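Local coordinates for particle-associated lyase (Acinetobacter bacteriophage AP22, PDB 4Y9V), which probably cleaves the capsular polysaccharide of Acinetobacter baumannii as a trimeric phage tailspike lyase, at residues Phe573-Thr587 / Ala601-Phe614. Numbering follows the deposited sequence. Where two conformers were deposited one is given.
Sequences FFNEDTNVEPLRTPT and AILWNKKVVTPKTF. Unlike the reference sequence in segment 601-614: Ile602 (reference Val).
Arg584 and the 606-609 loop meet at the far end of the C-terminal Ig-like domain of the tailspike, where loops extend the beta hairpin of strands 586-594 and 597-604; Thr587 and Leu603 form an antiparallel hydrogen-bonded pair. CB of Arg584 lies against CG and CE of Lys606. CG, anti to the backbone N (chi1 -175°), packs 3.7 Å from Trp604 CE3, and CD touches both Trp604 CE3 and Lys606 O. A bend at chi3 (-65°) then brings NE to Lys606 O at 3.0 Å, a donor well above the carbonyl plane. NH2 gives a shorter bond of 2.8 Å to Lys607 O, close to the guanidinium plane, while NH1 serves Phe574 O and makes a salt bridge to Glu576 OE1. Four protein bonds thus fix the rotation of the buried guanidinium, with the Lys606 chain on one face and a water on the other. Glu576 uses its second oxygen, OE2, to accept from Thr610 OG1.

Asn605 bridges the backbone, ND2 donating to Leu583 O and OD1 accepting from Thr585 N; it also packs against Asn605 of both neighbouring subunits. The edge of Phe574 meets the face of Phe614, planes at 87°. Lys612 runs past Phe573 in the opposite direction, CD lying over the ring face; its NZ makes a cation-pi contact 4.6 Å from the Phe573 ring centroid and donates to Phe573 O at 2.8 Å.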
# COMPACT_ATOMS: atom_id res chain seq x y z
N PHE A 573 -36.85 -26.06 36.35
CA PHE A 573 -36.21 -24.83 36.77
C PHE A 573 -37.27 -23.76 37.15
O PHE A 573 -37.09 -23.08 38.16
CB PHE A 573 -35.23 -24.29 35.69
CG PHE A 573 -34.40 -23.16 36.20
CD1 PHE A 573 -33.32 -23.39 37.04
CD2 PHE A 573 -34.69 -21.85 35.87
CE1 PHE A 573 -32.57 -22.35 37.50
CE2 PHE A 573 -33.92 -20.80 36.36
CZ PHE A 573 -32.85 -21.06 37.19
N PHE A 574 -38.31 -23.63 36.33
CA PHE A 574 -39.32 -22.62 36.55
C PHE A 574 -40.65 -23.18 37.09
O PHE A 574 -41.60 -22.41 37.21
CB PHE A 574 -39.61 -21.82 35.26
CG PHE A 574 -38.43 -20.93 34.87
CD1 PHE A 574 -38.01 -19.90 35.68
CD2 PHE A 574 -37.75 -21.14 33.66
CE1 PHE A 574 -36.96 -19.07 35.32
CE2 PHE A 574 -36.68 -20.33 33.32
CZ PHE A 574 -36.30 -19.29 34.12
N ASN A 575 -40.68 -24.47 37.42
CA ASN A 575 -41.91 -25.08 37.94
C ASN A 575 -41.62 -25.89 39.19
O ASN A 575 -40.76 -26.76 39.21
CB ASN A 575 -42.54 -26.03 36.88
CG ASN A 575 -43.07 -25.19 35.75
OD1 ASN A 575 -44.17 -24.61 35.84
ND2 ASN A 575 -42.26 -24.98 34.71
N GLU A 576 -42.47 -25.60 40.20
CA GLU A 576 -42.40 -26.30 41.50
C GLU A 576 -42.85 -27.75 41.37
O GLU A 576 -42.34 -28.62 42.09
CB GLU A 576 -43.32 -25.56 42.48
CG GLU A 576 -42.77 -24.15 42.80
CD GLU A 576 -42.99 -23.06 41.76
OE1 GLU A 576 -43.91 -23.16 40.94
OE2 GLU A 576 -42.27 -22.08 41.78
N ASP A 577 -43.75 -28.03 40.43
CA ASP A 577 -44.27 -29.37 40.19
C ASP A 577 -44.58 -29.42 38.72
O ASP A 577 -45.48 -28.78 38.22
CB ASP A 577 -45.55 -29.61 40.99
CG ASP A 577 -46.12 -30.99 40.83
OD1 ASP A 577 -45.77 -31.69 39.87
OD2 ASP A 577 -46.95 -31.36 41.68
N THR A 578 -43.79 -30.22 37.93
CA THR A 578 -43.97 -30.25 36.51
C THR A 578 -45.22 -31.01 36.09
O THR A 578 -45.53 -30.98 34.89
CB THR A 578 -42.73 -30.82 35.79
OG1 THR A 578 -42.51 -32.13 36.33
CG2 THR A 578 -41.52 -29.95 36.05
N ASN A 579 -45.96 -31.61 36.98
CA ASN A 579 -47.24 -32.23 36.73
C ASN A 579 -48.33 -31.17 36.64
O ASN A 579 -49.40 -31.47 36.11
CB ASN A 579 -47.67 -33.17 37.85
CG ASN A 579 -46.90 -34.46 37.95
OD1 ASN A 579 -46.19 -34.86 37.06
ND2 ASN A 579 -47.17 -35.06 39.12
N VAL A 580 -48.06 -29.99 37.19
CA VAL A 580 -49.09 -28.92 37.25
C VAL A 580 -48.95 -28.05 36.04
O VAL A 580 -47.89 -27.43 35.79
CB VAL A 580 -48.93 -28.04 38.50
CG1 VAL A 580 -49.78 -26.78 38.47
CG2 VAL A 580 -49.32 -28.83 39.74
N GLU A 581 -50.07 -28.01 35.23
CA GLU A 581 -50.18 -27.27 34.01
C GLU A 581 -51.26 -26.20 34.07
O GLU A 581 -52.22 -26.36 34.85
CB GLU A 581 -50.52 -28.14 32.79
CG GLU A 581 -49.38 -29.22 32.62
CD GLU A 581 -49.42 -29.84 31.24
OE1 GLU A 581 -48.37 -30.38 30.87
OE2 GLU A 581 -50.36 -29.78 30.43
N PRO A 582 -51.12 -25.07 33.34
CA PRO A 582 -49.98 -24.72 32.49
C PRO A 582 -48.67 -24.68 33.26
O PRO A 582 -48.62 -24.35 34.45
CB PRO A 582 -50.37 -23.29 32.04
CG PRO A 582 -51.72 -23.04 32.54
CD PRO A 582 -52.19 -24.07 33.43
N LEU A 583 -47.61 -24.98 32.54
CA LEU A 583 -46.24 -24.86 33.03
C LEU A 583 -45.78 -23.41 32.82
O LEU A 583 -46.01 -22.82 31.78
CB LEU A 583 -45.33 -25.78 32.27
CG LEU A 583 -45.61 -27.27 32.53
CD1 LEU A 583 -45.25 -28.10 31.33
CD2 LEU A 583 -44.95 -27.73 33.83
N ARG A 584 -45.11 -22.87 33.86
CA ARG A 584 -44.52 -21.54 33.78
C ARG A 584 -43.32 -21.55 32.81
O ARG A 584 -42.47 -22.43 32.91
CB ARG A 584 -44.04 -21.15 35.18
CG ARG A 584 -43.49 -19.73 35.26
CD ARG A 584 -43.12 -19.36 36.66
NE ARG A 584 -44.23 -19.29 37.61
CZ ARG A 584 -44.58 -20.25 38.47
NH1 ARG A 584 -43.99 -21.45 38.50
NH2 ARG A 584 -45.58 -20.01 39.30
N THR A 585 -43.31 -20.53 31.95
CA THR A 585 -42.17 -20.35 31.04
C THR A 585 -41.82 -18.87 30.99
O THR A 585 -42.67 -18.00 31.26
CB THR A 585 -42.37 -20.89 29.63
OG1 THR A 585 -43.25 -19.97 29.04
CG2 THR A 585 -42.99 -22.27 29.57
N PRO A 586 -40.56 -18.55 30.67
CA PRO A 586 -40.12 -17.16 30.62
C PRO A 586 -40.19 -16.57 29.22
O PRO A 586 -39.30 -16.81 28.39
CB PRO A 586 -38.67 -17.30 31.06
CG PRO A 586 -38.22 -18.61 30.51
CD PRO A 586 -39.43 -19.48 30.64
N THR A 587 -41.23 -15.80 28.87
CA THR A 587 -41.28 -15.23 27.51
C THR A 587 -40.35 -14.02 27.43
O THR A 587 -40.57 -13.04 28.15
CB THR A 587 -42.71 -14.80 27.17
OG1 THR A 587 -43.58 -15.94 27.15
CG2 THR A 587 -42.75 -14.13 25.79
N ALA A 601 -36.54 -8.10 29.31
CA ALA A 601 -37.44 -8.56 30.38
C ALA A 601 -37.99 -9.92 30.02
O ALA A 601 -37.95 -10.36 28.87
CB ALA A 601 -38.58 -7.55 30.56
N ILE A 602 -38.58 -10.56 31.04
CA ILE A 602 -39.42 -11.72 30.88
C ILE A 602 -40.85 -11.35 31.25
O ILE A 602 -41.08 -10.70 32.28
CB ILE A 602 -38.96 -12.86 31.89
CG1 ILE A 602 -37.61 -13.38 31.50
CG2 ILE A 602 -40.01 -13.96 31.97
CD1 ILE A 602 -37.69 -13.66 30.06
N LEU A 603 -41.79 -11.82 30.44
CA LEU A 603 -43.22 -11.81 30.77
C LEU A 603 -43.59 -13.25 31.17
O LEU A 603 -43.35 -14.19 30.40
CB LEU A 603 -44.07 -11.33 29.62
CG LEU A 603 -43.80 -9.89 29.15
CD1 LEU A 603 -44.64 -9.55 27.96
CD2 LEU A 603 -44.05 -8.89 30.24
N TRP A 604 -44.16 -13.41 32.35
CA TRP A 604 -44.52 -14.72 32.86
C TRP A 604 -45.95 -15.09 32.47
O TRP A 604 -46.85 -14.23 32.56
CB TRP A 604 -44.40 -14.75 34.41
CG TRP A 604 -43.02 -14.46 34.88
CD1 TRP A 604 -42.58 -13.32 35.47
CD2 TRP A 604 -41.88 -15.35 34.80
NE1 TRP A 604 -41.23 -13.42 35.76
CE2 TRP A 604 -40.79 -14.65 35.35
CE3 TRP A 604 -41.69 -16.63 34.31
CZ2 TRP A 604 -39.50 -15.21 35.43
CZ3 TRP A 604 -40.42 -17.20 34.37
CH2 TRP A 604 -39.35 -16.47 34.93
N ASN A 605 -46.19 -16.33 32.15
CA ASN A 605 -47.56 -16.81 31.96
C ASN A 605 -48.25 -17.17 33.26
O ASN A 605 -49.47 -17.30 33.26
CB ASN A 605 -47.61 -17.98 30.95
CG ASN A 605 -46.79 -19.18 31.39
OD1 ASN A 605 -45.76 -19.06 32.05
ND2 ASN A 605 -47.25 -20.36 30.97
N LYS A 606 -47.57 -17.34 34.35
CA LYS A 606 -48.26 -17.42 35.66
C LYS A 606 -47.21 -16.87 36.62
O LYS A 606 -46.00 -17.12 36.55
CB LYS A 606 -48.82 -18.79 36.01
CG LYS A 606 -47.78 -19.85 36.14
CD LYS A 606 -48.27 -21.00 36.98
CE LYS A 606 -47.64 -22.33 36.83
NZ LYS A 606 -48.36 -23.44 37.55
N LYS A 607 -47.75 -16.09 37.56
CA LYS A 607 -46.97 -15.26 38.43
C LYS A 607 -46.01 -16.13 39.24
O LYS A 607 -46.29 -17.27 39.63
CB LYS A 607 -47.81 -14.37 39.33
CG LYS A 607 -48.40 -14.90 40.53
CD LYS A 607 -49.22 -13.85 41.29
CE LYS A 607 -50.03 -14.57 42.38
NZ LYS A 607 -50.77 -13.56 43.15
N VAL A 608 -44.85 -15.56 39.53
CA VAL A 608 -43.78 -16.27 40.16
C VAL A 608 -44.11 -16.63 41.61
O VAL A 608 -44.62 -15.82 42.37
CB VAL A 608 -42.47 -15.43 40.11
CG1 VAL A 608 -41.36 -15.96 40.92
CG2 VAL A 608 -42.03 -15.31 38.61
N VAL A 609 -43.73 -17.87 41.98
CA VAL A 609 -43.82 -18.40 43.32
C VAL A 609 -42.44 -18.54 43.95
O VAL A 609 -42.30 -18.32 45.14
CB VAL A 609 -44.60 -19.71 43.31
CG1 VAL A 609 -44.50 -20.43 44.67
CG2 VAL A 609 -46.05 -19.51 42.93
N THR A 610 -41.43 -18.94 43.18
CA THR A 610 -40.10 -19.21 43.68
C THR A 610 -39.11 -18.30 42.97
O THR A 610 -38.99 -18.40 41.72
CB THR A 610 -39.70 -20.68 43.38
OG1 THR A 610 -40.68 -21.56 43.93
CG2 THR A 610 -38.36 -21.09 43.95
N PRO A 611 -38.39 -17.46 43.65
CA PRO A 611 -37.36 -16.62 42.99
C PRO A 611 -36.34 -17.52 42.26
O PRO A 611 -35.90 -18.54 42.79
CB PRO A 611 -36.69 -15.88 44.16
CG PRO A 611 -37.82 -15.75 45.17
CD PRO A 611 -38.48 -17.13 45.10
N LYS A 612 -35.93 -17.05 41.08
CA LYS A 612 -34.92 -17.70 40.26
C LYS A 612 -33.97 -16.66 39.66
O LYS A 612 -34.44 -15.61 39.22
CB LYS A 612 -35.54 -18.47 39.07
CG LYS A 612 -36.36 -19.67 39.45
CD LYS A 612 -35.58 -20.86 39.83
CE LYS A 612 -36.29 -21.78 40.81
NZ LYS A 612 -35.78 -23.16 40.59
N THR A 613 -32.68 -17.00 39.61
CA THR A 613 -31.66 -16.15 39.01
C THR A 613 -31.24 -16.74 37.67
O THR A 613 -30.95 -17.95 37.57
CB THR A 613 -30.44 -16.01 39.96
OG1 THR A 613 -30.88 -15.44 41.19
CG2 THR A 613 -29.36 -15.16 39.35
N PHE A 614 -31.22 -15.90 36.63
CA PHE A 614 -30.93 -16.37 35.27
C PHE A 614 -30.48 -15.19 34.44
O PHE A 614 -30.51 -14.05 34.90
CB PHE A 614 -32.13 -17.14 34.70
CG PHE A 614 -33.41 -16.28 34.69
CD1 PHE A 614 -33.70 -15.49 33.61
CD2 PHE A 614 -34.26 -16.32 35.77
CE1 PHE A 614 -34.85 -14.70 33.63
CE2 PHE A 614 -35.41 -15.54 35.78
CZ PHE A 614 -35.70 -14.74 34.70
O HOH W 1 -46.43 -25.59 37.12
O HOH W 2 -42.30 -19.74 40.48
O HOH W 3 -50.71 -23.69 36.26
O HOH W 4 -47.36 -22.30 39.99
O HOH W 5 -44.44 -17.03 29.38